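Local coordinates for Cif (Cell cycle inhibiting factor) (Escherichia coli, PDB 3EFY), which deamidates a glutamine side chain of host NEDD8 to glutamate, thereby silencing cullin-RING ubiquitin ligases and inhibiting the host cell cycle, and is represented here by its C-terminal part, at residues K53-R58 / F161-Y166; V59-L64 / D157-Q162; R80-Y85 / T109-D114. One frame throughout, in Å; residues are numbered along the deposited sequence.

Contact 1: K53-R58 / F161-Y166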
loop_
_atom_site.group_PDB
_atom_site.type_symbol
_atom_site.label_atom_id
_atom_site.label_comp_id
_atom_site.label_asym_id
_atom_site.label_seq_id
_atom_site.Cartn_x
_atom_site.Cartn_y
_atom_site.Cartn_z
ATOM N N LYS A 53 -22.445 -4.899 8.428
ATOM C CA LYS A 53 -21.207 -4.843 7.639
ATOM C C LYS A 53 -20.706 -3.395 7.624
ATOM O O LYS A 53 -21.475 -2.469 7.807
ATOM C CB LYS A 53 -21.497 -5.306 6.229
ATOM C CG LYS A 53 -21.878 -6.829 6.083
ATOM C CD LYS A 53 -22.275 -7.096 4.646
ATOM C CE LYS A 53 -22.972 -8.447 4.370
ATOM N NZ LYS A 53 -23.401 -8.547 2.905
ATOM N N SER A 54 -19.416 -3.248 7.375
ATOM C CA SER A 54 -18.774 -1.949 7.213
ATOM C C SER A 54 -18.379 -1.725 5.748
ATOM O O SER A 54 -18.020 -2.667 5.039
ATOM C CB SER A 54 -17.581 -1.842 8.128
ATOM O OG SER A 54 -16.721 -2.930 8.016
ATOM N N PHE A 55 -18.417 -0.468 5.312
ATOM C CA PHE A 55 -18.161 -0.144 3.901
ATOM C C PHE A 55 -17.312 1.092 3.791
ATOM O O PHE A 55 -17.327 1.959 4.657
ATOM C CB PHE A 55 -19.471 0.168 3.170
ATOM C CG PHE A 55 -20.410 -1.001 3.104
ATOM C CD1 PHE A 55 -20.394 -1.840 2.002
ATOM C CD2 PHE A 55 -21.305 -1.244 4.140
ATOM C CE1 PHE A 55 -21.276 -2.953 1.929
ATOM C CE2 PHE A 55 -22.184 -2.321 4.090
ATOM C CZ PHE A 55 -22.163 -3.179 2.975
ATOM N N VAL A 56 -16.554 1.136 2.713
ATOM C CA VAL A 56 -15.814 2.355 2.352
ATOM C C VAL A 56 -16.292 2.842 0.990
ATOM O O VAL A 56 -16.472 2.036 0.055
ATOM C CB VAL A 56 -14.298 2.076 2.434
ATOM C CG1 VAL A 56 -13.779 0.923 1.529
ATOM C CG2 VAL A 56 -13.569 3.322 2.213
ATOM N N LEU A 57 -16.505 4.144 0.888
ATOM C CA LEU A 57 -17.015 4.812 -0.269
ATOM C C LEU A 57 -15.997 5.812 -0.781
ATOM O O LEU A 57 -15.631 6.783 -0.055
ATOM C CB LEU A 57 -18.313 5.527 0.071
ATOM C CG LEU A 57 -19.017 6.333 -0.982
ATOM C CD1 LEU A 57 -19.664 5.414 -2.059
ATOM C CD2 LEU A 57 -20.127 7.192 -0.325
ATOM N N ARG A 58 -15.530 5.586 -2.025
ATOM C CA ARG A 58 -14.652 6.576 -2.673
ATOM C C ARG A 58 -15.495 7.525 -3.495
ATOM O O ARG A 58 -16.302 7.088 -4.315
ATOM C CB ARG A 58 -13.612 5.906 -3.580
ATOM C CG ARG A 58 -12.577 6.917 -4.065
ATOM C CD ARG A 58 -11.821 6.343 -5.233
ATOM N NE ARG A 58 -10.700 7.186 -5.662
ATOM C CZ ARG A 58 -10.805 8.351 -6.301
ATOM N NH1 ARG A 58 -11.984 8.876 -6.579
ATOM N NH2 ARG A 58 -9.701 9.013 -6.648
ATOM N N PHE A 161 -18.868 7.212 -7.835
ATOM C CA PHE A 161 -18.565 6.568 -6.580
ATOM C C PHE A 161 -18.014 5.176 -6.804
ATOM O O PHE A 161 -18.300 4.522 -7.812
ATOM C CB PHE A 161 -19.816 6.419 -5.744
ATOM C CG PHE A 161 -20.483 7.727 -5.407
ATOM C CD1 PHE A 161 -20.031 8.466 -4.318
ATOM C CD2 PHE A 161 -21.553 8.195 -6.154
ATOM C CE1 PHE A 161 -20.655 9.680 -3.988
ATOM C CE2 PHE A 161 -22.193 9.369 -5.817
ATOM C CZ PHE A 161 -21.726 10.118 -4.735
ATOM N N GLN A 162 -17.229 4.707 -5.836
ATOM C CA GLN A 162 -16.874 3.274 -5.729
ATOM C C GLN A 162 -17.191 2.843 -4.306
ATOM O O GLN A 162 -16.854 3.561 -3.341
ATOM C CB GLN A 162 -15.410 3.015 -6.024
ATOM C CG GLN A 162 -15.017 3.470 -7.440
ATOM C CD GLN A 162 -13.557 3.264 -7.747
ATOM O OE1 GLN A 162 -12.778 2.799 -6.896
ATOM N NE2 GLN A 162 -13.164 3.574 -8.992
ATOM N N LEU A 163 -17.889 1.702 -4.172
ATOM C CA LEU A 163 -18.360 1.253 -2.860
ATOM C C LEU A 163 -17.895 -0.188 -2.617
ATOM O O LEU A 163 -18.190 -1.080 -3.448
ATOM C CB LEU A 163 -19.857 1.307 -2.811
ATOM C CG LEU A 163 -20.582 0.871 -1.561
ATOM C CD1 LEU A 163 -20.142 1.710 -0.332
ATOM C CD2 LEU A 163 -22.105 0.979 -1.808
ATOM N N PHE A 164 -17.221 -0.419 -1.521
ATOM C CA PHE A 164 -16.713 -1.733 -1.171
ATOM C C PHE A 164 -17.000 -2.091 0.286
ATOM O O PHE A 164 -16.863 -1.247 1.182
ATOM C CB PHE A 164 -15.195 -1.812 -1.336
ATOM C CG PHE A 164 -14.685 -1.742 -2.748
ATOM C CD1 PHE A 164 -14.536 -0.528 -3.384
ATOM C CD2 PHE A 164 -14.251 -2.885 -3.402
ATOM C CE1 PHE A 164 -13.982 -0.450 -4.667
ATOM C CE2 PHE A 164 -13.690 -2.797 -4.694
ATOM C CZ PHE A 164 -13.573 -1.552 -5.306
ATOM N N GLU A 165 -17.314 -3.370 0.571
ATOM C CA GLU A 165 -17.265 -3.844 1.936
ATOM C C GLU A 165 -15.831 -3.980 2.417
ATOM O O GLU A 165 -14.951 -4.341 1.627
ATOM C CB GLU A 165 -17.996 -5.206 2.013
ATOM C CG GLU A 165 -18.097 -5.725 3.436
ATOM C CD GLU A 165 -18.773 -7.097 3.579
ATOM O OE1 GLU A 165 -19.379 -7.591 2.572
ATOM O OE2 GLU A 165 -18.671 -7.635 4.735
ATOM N N TYR A 166 -15.557 -3.676 3.686
ATOM C CA TYR A 166 -14.260 -3.952 4.246
ATOM C C TYR A 166 -14.366 -4.688 5.574
ATOM O O TYR A 166 -15.427 -4.646 6.207
ATOM C CB TYR A 166 -13.454 -2.666 4.425
ATOM C CG TYR A 166 -13.846 -1.741 5.565
ATOM C CD1 TYR A 166 -13.299 -1.894 6.856
ATOM C CD2 TYR A 166 -14.740 -0.705 5.367
ATOM C CE1 TYR A 166 -13.615 -1.050 7.857
ATOM C CE2 TYR A 166 -15.066 0.158 6.378
ATOM C CZ TYR A 166 -14.500 -0.000 7.640
ATOM O OH TYR A 166 -14.785 0.861 8.697
HETATM O O HOH W 1 -21.238 -9.424 2.118
HETATM O O HOH W 2 -17.889 -5.853 6.834
#
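Ser54 lies over one face of the Tyr166 ring and grips the backbone of the same residue. Its CB makes a CH-pi contact 3.9 Å from the ring centroid, and its OG donates to Tyr166 O at 2.8 Å, from above the carbonyl plane. Tyr166 CG sits between its own backbone N and carbonyl carbon (chi1 74°), which folds the ring back across the neighbouring strand; its edge meets Val56 N and Phe55 O, with CE2 3.4 Å from Phe55 O. Val56 and Phe164 exchange two backbone bonds, Val56 N lying 2.8 Å from Phe164 O, and Arg58 and Gln162 do the same. On the other face Leu163 CD1 packs on Phe55 CB at 3.9 Å, while Leu57 CD1 touches Phe161. At the outer end Lys53 and Glu165 stop short of a salt bridge, NZ and OE1 being 4.1 Å apart, and a water joins those two atoms. Farther out, Asp71 holds Tyr166 OH, Phe21 meets the tyrosine ring edge-to-face, and Asn15, on the helix that begins at the probable active-site Cys10, takes Arg58 NE. Two antiparallel strands layered between helices 10-22 and 39-47 are consistent with the papain-like fold of the Peptidase_CA clan.

Contact 2: V59-L64 / D157-Q162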
loop_
_atom_site.group_PDB
_atom_site.type_symbol
_atom_site.label_atom_id
_atom_site.label_comp_id
_atom_site.label_asym_id
_atom_site.label_seq_id
_atom_site.Cartn_x
_atom_site.Cartn_y
_atom_site.Cartn_z
ATOM N N VAL A 59 -15.381 8.827 -3.226
ATOM C CA VAL A 59 -16.130 9.844 -3.899
ATOM C C VAL A 59 -15.277 10.677 -4.846
ATOM O O VAL A 59 -14.296 11.274 -4.430
ATOM C CB VAL A 59 -16.754 10.862 -2.896
ATOM C CG1 VAL A 59 -17.684 11.826 -3.634
ATOM C CG2 VAL A 59 -17.495 10.080 -1.747
ATOM N N ASN A 60 -15.699 10.722 -6.096
ATOM C CA ASN A 60 -15.099 11.610 -7.124
ATOM C C ASN A 60 -16.148 12.691 -7.344
ATOM O O ASN A 60 -17.198 12.462 -7.958
ATOM C CB ASN A 60 -14.815 10.775 -8.388
ATOM C CG ASN A 60 -13.525 11.107 -9.065
ATOM O OD1 ASN A 60 -13.536 11.194 -10.324
ATOM N ND2 ASN A 60 -12.391 11.220 -8.348
ATOM N N ASP A 61 -15.929 13.841 -6.701
ATOM C CA ASP A 61 -16.871 14.932 -6.674
ATOM C C ASP A 61 -16.466 15.976 -7.715
ATOM O O ASP A 61 -15.639 16.820 -7.461
ATOM C CB ASP A 61 -16.883 15.488 -5.238
ATOM C CG ASP A 61 -17.918 16.546 -4.964
ATOM O OD1 ASP A 61 -18.400 17.222 -5.890
ATOM O OD2 ASP A 61 -18.222 16.712 -3.734
ATOM N N GLY A 62 -17.144 15.897 -8.871
ATOM C CA GLY A 62 -16.796 16.709 -10.033
ATOM C C GLY A 62 -17.127 18.173 -9.788
ATOM O O GLY A 62 -16.360 19.075 -10.193
ATOM N N ALA A 63 -18.266 18.431 -9.155
ATOM C CA ALA A 63 -18.713 19.815 -8.923
ATOM C C ALA A 63 -17.821 20.559 -7.923
ATOM O O ALA A 63 -17.390 21.719 -8.153
ATOM C CB ALA A 63 -20.161 19.799 -8.464
ATOM N N LEU A 64 -17.490 19.900 -6.804
ATOM C CA LEU A 64 -16.580 20.452 -5.839
ATOM C C LEU A 64 -15.153 20.435 -6.353
ATOM O O LEU A 64 -14.317 21.208 -5.879
ATOM C CB LEU A 64 -16.675 19.702 -4.504
ATOM C CG LEU A 64 -16.099 20.361 -3.246
ATOM C CD1 LEU A 64 -16.803 21.657 -2.917
ATOM C CD2 LEU A 64 -16.109 19.420 -2.042
ATOM N N ASP A 157 -23.949 13.751 -14.243
ATOM C CA ASP A 157 -22.699 13.032 -13.968
ATOM C C ASP A 157 -21.623 13.831 -13.211
ATOM O O ASP A 157 -20.430 13.685 -13.501
ATOM C CB ASP A 157 -22.073 12.516 -15.260
ATOM C CG ASP A 157 -23.039 11.726 -16.121
ATOM O OD1 ASP A 157 -24.033 11.154 -15.588
ATOM O OD2 ASP A 157 -22.777 11.688 -17.346
ATOM N N ASN A 158 -22.041 14.640 -12.242
ATOM C CA ASN A 158 -21.119 15.351 -11.368
ATOM C C ASN A 158 -20.321 14.339 -10.495
ATOM O O ASN A 158 -19.104 14.438 -10.360
ATOM C CB ASN A 158 -21.921 16.306 -10.475
ATOM C CG ASN A 158 -22.496 17.485 -11.262
ATOM O OD1 ASN A 158 -23.712 17.542 -11.546
ATOM N ND2 ASN A 158 -21.610 18.391 -11.666
ATOM N N PHE A 159 -21.032 13.344 -9.975
ATOM C CA PHE A 159 -20.432 12.395 -9.037
ATOM C C PHE A 159 -20.162 11.044 -9.687
ATOM O O PHE A 159 -20.939 10.574 -10.528
ATOM C CB PHE A 159 -21.362 12.149 -7.851
ATOM C CG PHE A 159 -21.453 13.302 -6.883
ATOM C CD1 PHE A 159 -20.500 13.455 -5.900
ATOM C CD2 PHE A 159 -22.480 14.202 -6.965
ATOM C CE1 PHE A 159 -20.557 14.489 -4.977
ATOM C CE2 PHE A 159 -22.585 15.265 -6.020
ATOM C CZ PHE A 159 -21.599 15.425 -5.049
ATOM N N SER A 160 -19.085 10.409 -9.247
ATOM C CA SER A 160 -18.803 8.982 -9.513
ATOM C C SER A 160 -18.339 8.378 -8.185
ATOM O O SER A 160 -17.494 8.966 -7.511
ATOM C CB SER A 160 -17.657 8.866 -10.502
ATOM O OG SER A 160 -17.308 7.528 -10.801
ATOM N N PHE A 161 -18.868 7.212 -7.835
ATOM C CA PHE A 161 -18.565 6.568 -6.580
ATOM C C PHE A 161 -18.014 5.176 -6.804
ATOM O O PHE A 161 -18.300 4.522 -7.812
ATOM C CB PHE A 161 -19.816 6.419 -5.744
ATOM C CG PHE A 161 -20.483 7.727 -5.407
ATOM C CD1 PHE A 161 -20.031 8.466 -4.318
ATOM C CD2 PHE A 161 -21.553 8.195 -6.154
ATOM C CE1 PHE A 161 -20.655 9.680 -3.988
ATOM C CE2 PHE A 161 -22.193 9.369 -5.817
ATOM C CZ PHE A 161 -21.726 10.118 -4.735
ATOM N N GLN A 162 -17.229 4.707 -5.836
ATOM C CA GLN A 162 -16.874 3.274 -5.729
ATOM C C GLN A 162 -17.191 2.843 -4.306
ATOM O O GLN A 162 -16.854 3.561 -3.341
ATOM C CB GLN A 162 -15.410 3.015 -6.024
ATOM C CG GLN A 162 -15.017 3.470 -7.440
ATOM C CD GLN A 162 -13.557 3.264 -7.747
ATOM O OE1 GLN A 162 -12.778 2.799 -6.896
ATOM N NE2 GLN A 162 -13.164 3.574 -8.992
#
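A carboxylate lies against an aromatic ring where Asp61 meets Phe159: CG of the aspartate comes within 3.3 Å of CE1 of the phenylalanine, the two planes 44° apart. The side chains run side by side, and with Asp61 CG trans to the backbone N (chi1 -174°) both carboxylate oxygens are carried to the CE1 and CZ end of the ring. Hydrogen bonds hold both oxygens in this buried spot. OD1 takes the amide of Leu64 at 3.0 Å, from above the carboxylate plane, an Asx motif that fastens the turn leaving the strand; OD2 receives the hydroxyls of Tyr68 and Tyr119.

Next along the same face, Val59 fits against two rings. Its CG1 reaches the edge of Phe159 and lies 3.7 Å from Phe161 CE1, and CG2 also touches the latter ring. Phe120 of helix 113-124 then meets both phenylalanines edge-to-face. Between the strands Asn60 and Ser160 form a hydrogen-bonded pair, with Asn60 N 2.9 Å from Ser160 O. Gly62 N continues the pairing to Asn158 O, also at 2.9 Å, but the bond is bent to 139°. The antiparallel pair thus ends in an Asx-stabilised turn, which leads into strand 66-72 and the probable active-site His66 at its start.

Contact 3: R80-Y85 / T109-D114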
loop_
_atom_site.group_PDB
_atom_site.type_symbol
_atom_site.label_atom_id
_atom_site.label_comp_id
_atom_site.label_asym_id
_atom_site.label_seq_id
_atom_site.Cartn_x
_atom_site.Cartn_y
_atom_site.Cartn_z
ATOM N N ARG A 80 -27.100 6.737 10.964
ATOM C CA ARG A 80 -25.892 5.957 10.885
ATOM C C ARG A 80 -24.654 6.854 10.855
ATOM O O ARG A 80 -24.628 7.792 10.066
ATOM C CB ARG A 80 -25.901 5.115 9.629
ATOM C CG ARG A 80 -24.860 4.035 9.668
ATOM C CD ARG A 80 -25.142 2.902 8.736
ATOM N NE ARG A 80 -24.119 1.873 8.759
ATOM C CZ ARG A 80 -24.224 0.669 8.160
ATOM N NH1 ARG A 80 -25.323 0.344 7.496
ATOM N NH2 ARG A 80 -23.242 -0.178 8.216
ATOM N N PRO A 81 -23.658 6.581 11.699
ATOM C CA PRO A 81 -22.435 7.409 11.659
ATOM C C PRO A 81 -21.515 7.086 10.472
ATOM O O PRO A 81 -21.574 6.015 9.872
ATOM C CB PRO A 81 -21.717 7.083 12.960
ATOM C CG PRO A 81 -22.633 6.156 13.716
ATOM C CD PRO A 81 -23.703 5.683 12.861
ATOM N N ALA A 82 -20.672 8.059 10.133
ATOM C CA ALA A 82 -19.642 7.842 9.120
ATOM C C ALA A 82 -18.434 8.704 9.480
ATOM O O ALA A 82 -18.543 9.599 10.323
ATOM C CB ALA A 82 -20.197 8.221 7.759
ATOM N N PHE A 83 -17.309 8.482 8.795
ATOM C CA PHE A 83 -16.119 9.297 8.959
ATOM C C PHE A 83 -15.719 9.754 7.565
ATOM O O PHE A 83 -15.879 9.015 6.594
ATOM C CB PHE A 83 -15.026 8.517 9.613
ATOM C CG PHE A 83 -15.370 8.082 11.035
ATOM C CD1 PHE A 83 -14.978 8.853 12.111
ATOM C CD2 PHE A 83 -16.064 6.911 11.265
ATOM C CE1 PHE A 83 -15.284 8.470 13.415
ATOM C CE2 PHE A 83 -16.390 6.524 12.586
ATOM C CZ PHE A 83 -15.991 7.312 13.639
ATOM N N LEU A 84 -15.169 10.945 7.472
ATOM C CA LEU A 84 -14.682 11.492 6.182
ATOM C C LEU A 84 -13.172 11.676 6.256
ATOM O O LEU A 84 -12.656 12.296 7.177
ATOM C CB LEU A 84 -15.340 12.830 5.914
ATOM C CG LEU A 84 -15.245 13.339 4.453
ATOM C CD1 LEU A 84 -16.559 14.084 4.053
ATOM C CD2 LEU A 84 -14.074 14.169 4.453
ATOM N N TYR A 85 -12.451 11.152 5.254
ATOM C CA TYR A 85 -11.015 11.238 5.151
ATOM C C TYR A 85 -10.669 11.938 3.811
ATOM O O TYR A 85 -11.240 11.637 2.775
ATOM C CB TYR A 85 -10.291 9.878 5.177
ATOM C CG TYR A 85 -10.818 8.923 6.246
ATOM C CD1 TYR A 85 -11.020 9.349 7.537
ATOM C CD2 TYR A 85 -11.136 7.604 5.914
ATOM C CE1 TYR A 85 -11.501 8.452 8.528
ATOM C CE2 TYR A 85 -11.607 6.737 6.881
ATOM C CZ TYR A 85 -11.817 7.183 8.166
ATOM O OH TYR A 85 -12.341 6.319 9.147
ATOM N N THR A 109 -13.763 12.935 14.695
ATOM C CA THR A 109 -15.167 13.075 15.087
ATOM C C THR A 109 -16.096 12.512 14.020
ATOM O O THR A 109 -16.052 12.972 12.869
ATOM C CB THR A 109 -15.454 14.545 15.340
ATOM O OG1 THR A 109 -14.637 14.950 16.461
ATOM C CG2 THR A 109 -16.925 14.793 15.732
ATOM N N PRO A 110 -16.969 11.564 14.381
ATOM C CA PRO A 110 -17.921 11.077 13.393
ATOM C C PRO A 110 -18.930 12.113 12.939
ATOM O O PRO A 110 -19.280 13.085 13.685
ATOM C CB PRO A 110 -18.637 9.950 14.119
ATOM C CG PRO A 110 -18.572 10.292 15.502
ATOM C CD PRO A 110 -17.239 10.973 15.701
ATOM N N ILE A 111 -19.373 11.931 11.709
ATOM C CA ILE A 111 -20.431 12.717 11.120
ATOM C C ILE A 111 -21.634 11.814 10.899
ATOM O O ILE A 111 -21.554 10.631 11.235
ATOM C CB ILE A 111 -20.008 13.412 9.810
ATOM C CG1 ILE A 111 -19.687 12.370 8.741
ATOM C CG2 ILE A 111 -18.821 14.368 10.108
ATOM C CD1 ILE A 111 -19.482 12.958 7.317
ATOM N N LEU A 112 -22.737 12.376 10.440
ATOM C CA LEU A 112 -23.923 11.584 10.062
ATOM C C LEU A 112 -23.835 11.291 8.574
ATOM O O LEU A 112 -23.661 12.196 7.737
ATOM C CB LEU A 112 -25.224 12.312 10.342
ATOM C CG LEU A 112 -25.546 12.561 11.833
ATOM C CD1 LEU A 112 -26.865 13.373 11.969
ATOM C CD2 LEU A 112 -25.611 11.246 12.578
ATOM N N LEU A 113 -23.956 10.020 8.234
ATOM C CA LEU A 113 -24.049 9.644 6.845
ATOM C C LEU A 113 -25.123 10.415 6.111
ATOM O O LEU A 113 -24.935 10.836 4.980
ATOM C CB LEU A 113 -24.263 8.121 6.738
ATOM C CG LEU A 113 -24.376 7.546 5.328
ATOM C CD1 LEU A 113 -23.102 7.830 4.493
ATOM C CD2 LEU A 113 -24.569 6.019 5.409
ATOM N N ASP A 114 -26.267 10.662 6.777
ATOM C CA ASP A 114 -27.330 11.422 6.154
ATOM C C ASP A 114 -26.905 12.853 5.757
ATOM O O ASP A 114 -27.432 13.381 4.792
ATOM C CB ASP A 114 -28.504 11.572 7.115
ATOM C CG ASP A 114 -29.318 10.320 7.261
ATOM O OD1 ASP A 114 -29.206 9.404 6.437
ATOM O OD2 ASP A 114 -30.091 10.288 8.239
HETATM O O HOH W 3 -27.023 9.158 9.022
HETATM O O HOH W 4 -28.647 6.894 8.214
HETATM O O HOH W 5 -15.011 12.136 10.315
#
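Phe83 and Pro110 lie alongside one another at the outer margin of the sheet, the phenylalanine ring bordering the proline. From CB, which points away from the neighbouring segment, CG stands anti to the carbonyl carbon (chi1 -64°) and turns the ring back toward Pro110. CD1 comes to 3.9 Å from Pro110 CA. One atom farther, CE1 is 3.7 Å from Pro110 CB and as near to the proline N and CA, so it carries most of the contact. At the tip, CZ still touches the same CB. The proline CB makes an off-centre CH-pi contact, 29° from the ring normal.

Next to this pair, Ala82 and Ile111 exchange two backbone bonds. Ile111 N reaches Ala82 O at 2.8 Å, and Ala82 N returns a bond to Ile111 O. This short antiparallel bridge adds 111-112 to strand 81-85 as an outermost strand, within this chain, of the five-stranded antiparallel sheet, and the strand runs directly into helix 113-124 with Leu112 at the N-cap position. Arg80 O then accepts Leu113 N at 3.0 Å; a water donates to that same carbonyl and accepts from Asp114 N, so two amides of the helix's first turn are tied to the start of strand 81-85, one of them through water.

Ile111 CG1 rests 3.4 Å from Ala82 O, and Leu113 CB lies 4.2 Å from Ala82 CB. The guanidinium group of Arg80 reaches elsewhere, to the carbonyls of Pro73 and Pro50. Another water spans Leu84 N and Thr109 O, while Leu84 O accepts the indole N-H of Trp102.

From the N terminus, helices 10-22 and 39-47 precede strand 54-61, whose two halves open contacts 1 and 2. The chain then passes through strand 66-72 to strand 81-85, and contact 3 closes the first loop when residues 109-114 return to it. That loop is nested inside both larger ones, which close only when strand 159-166 arrives, first in contact 2 and then in contact 1. Contact 3 thus ties one margin of the sheet to helix 113-124, and the other two secure the opposite margin; Lys53 O and Arg80 NH2, 2.9 Å apart, bring contacts 1 and 3 together.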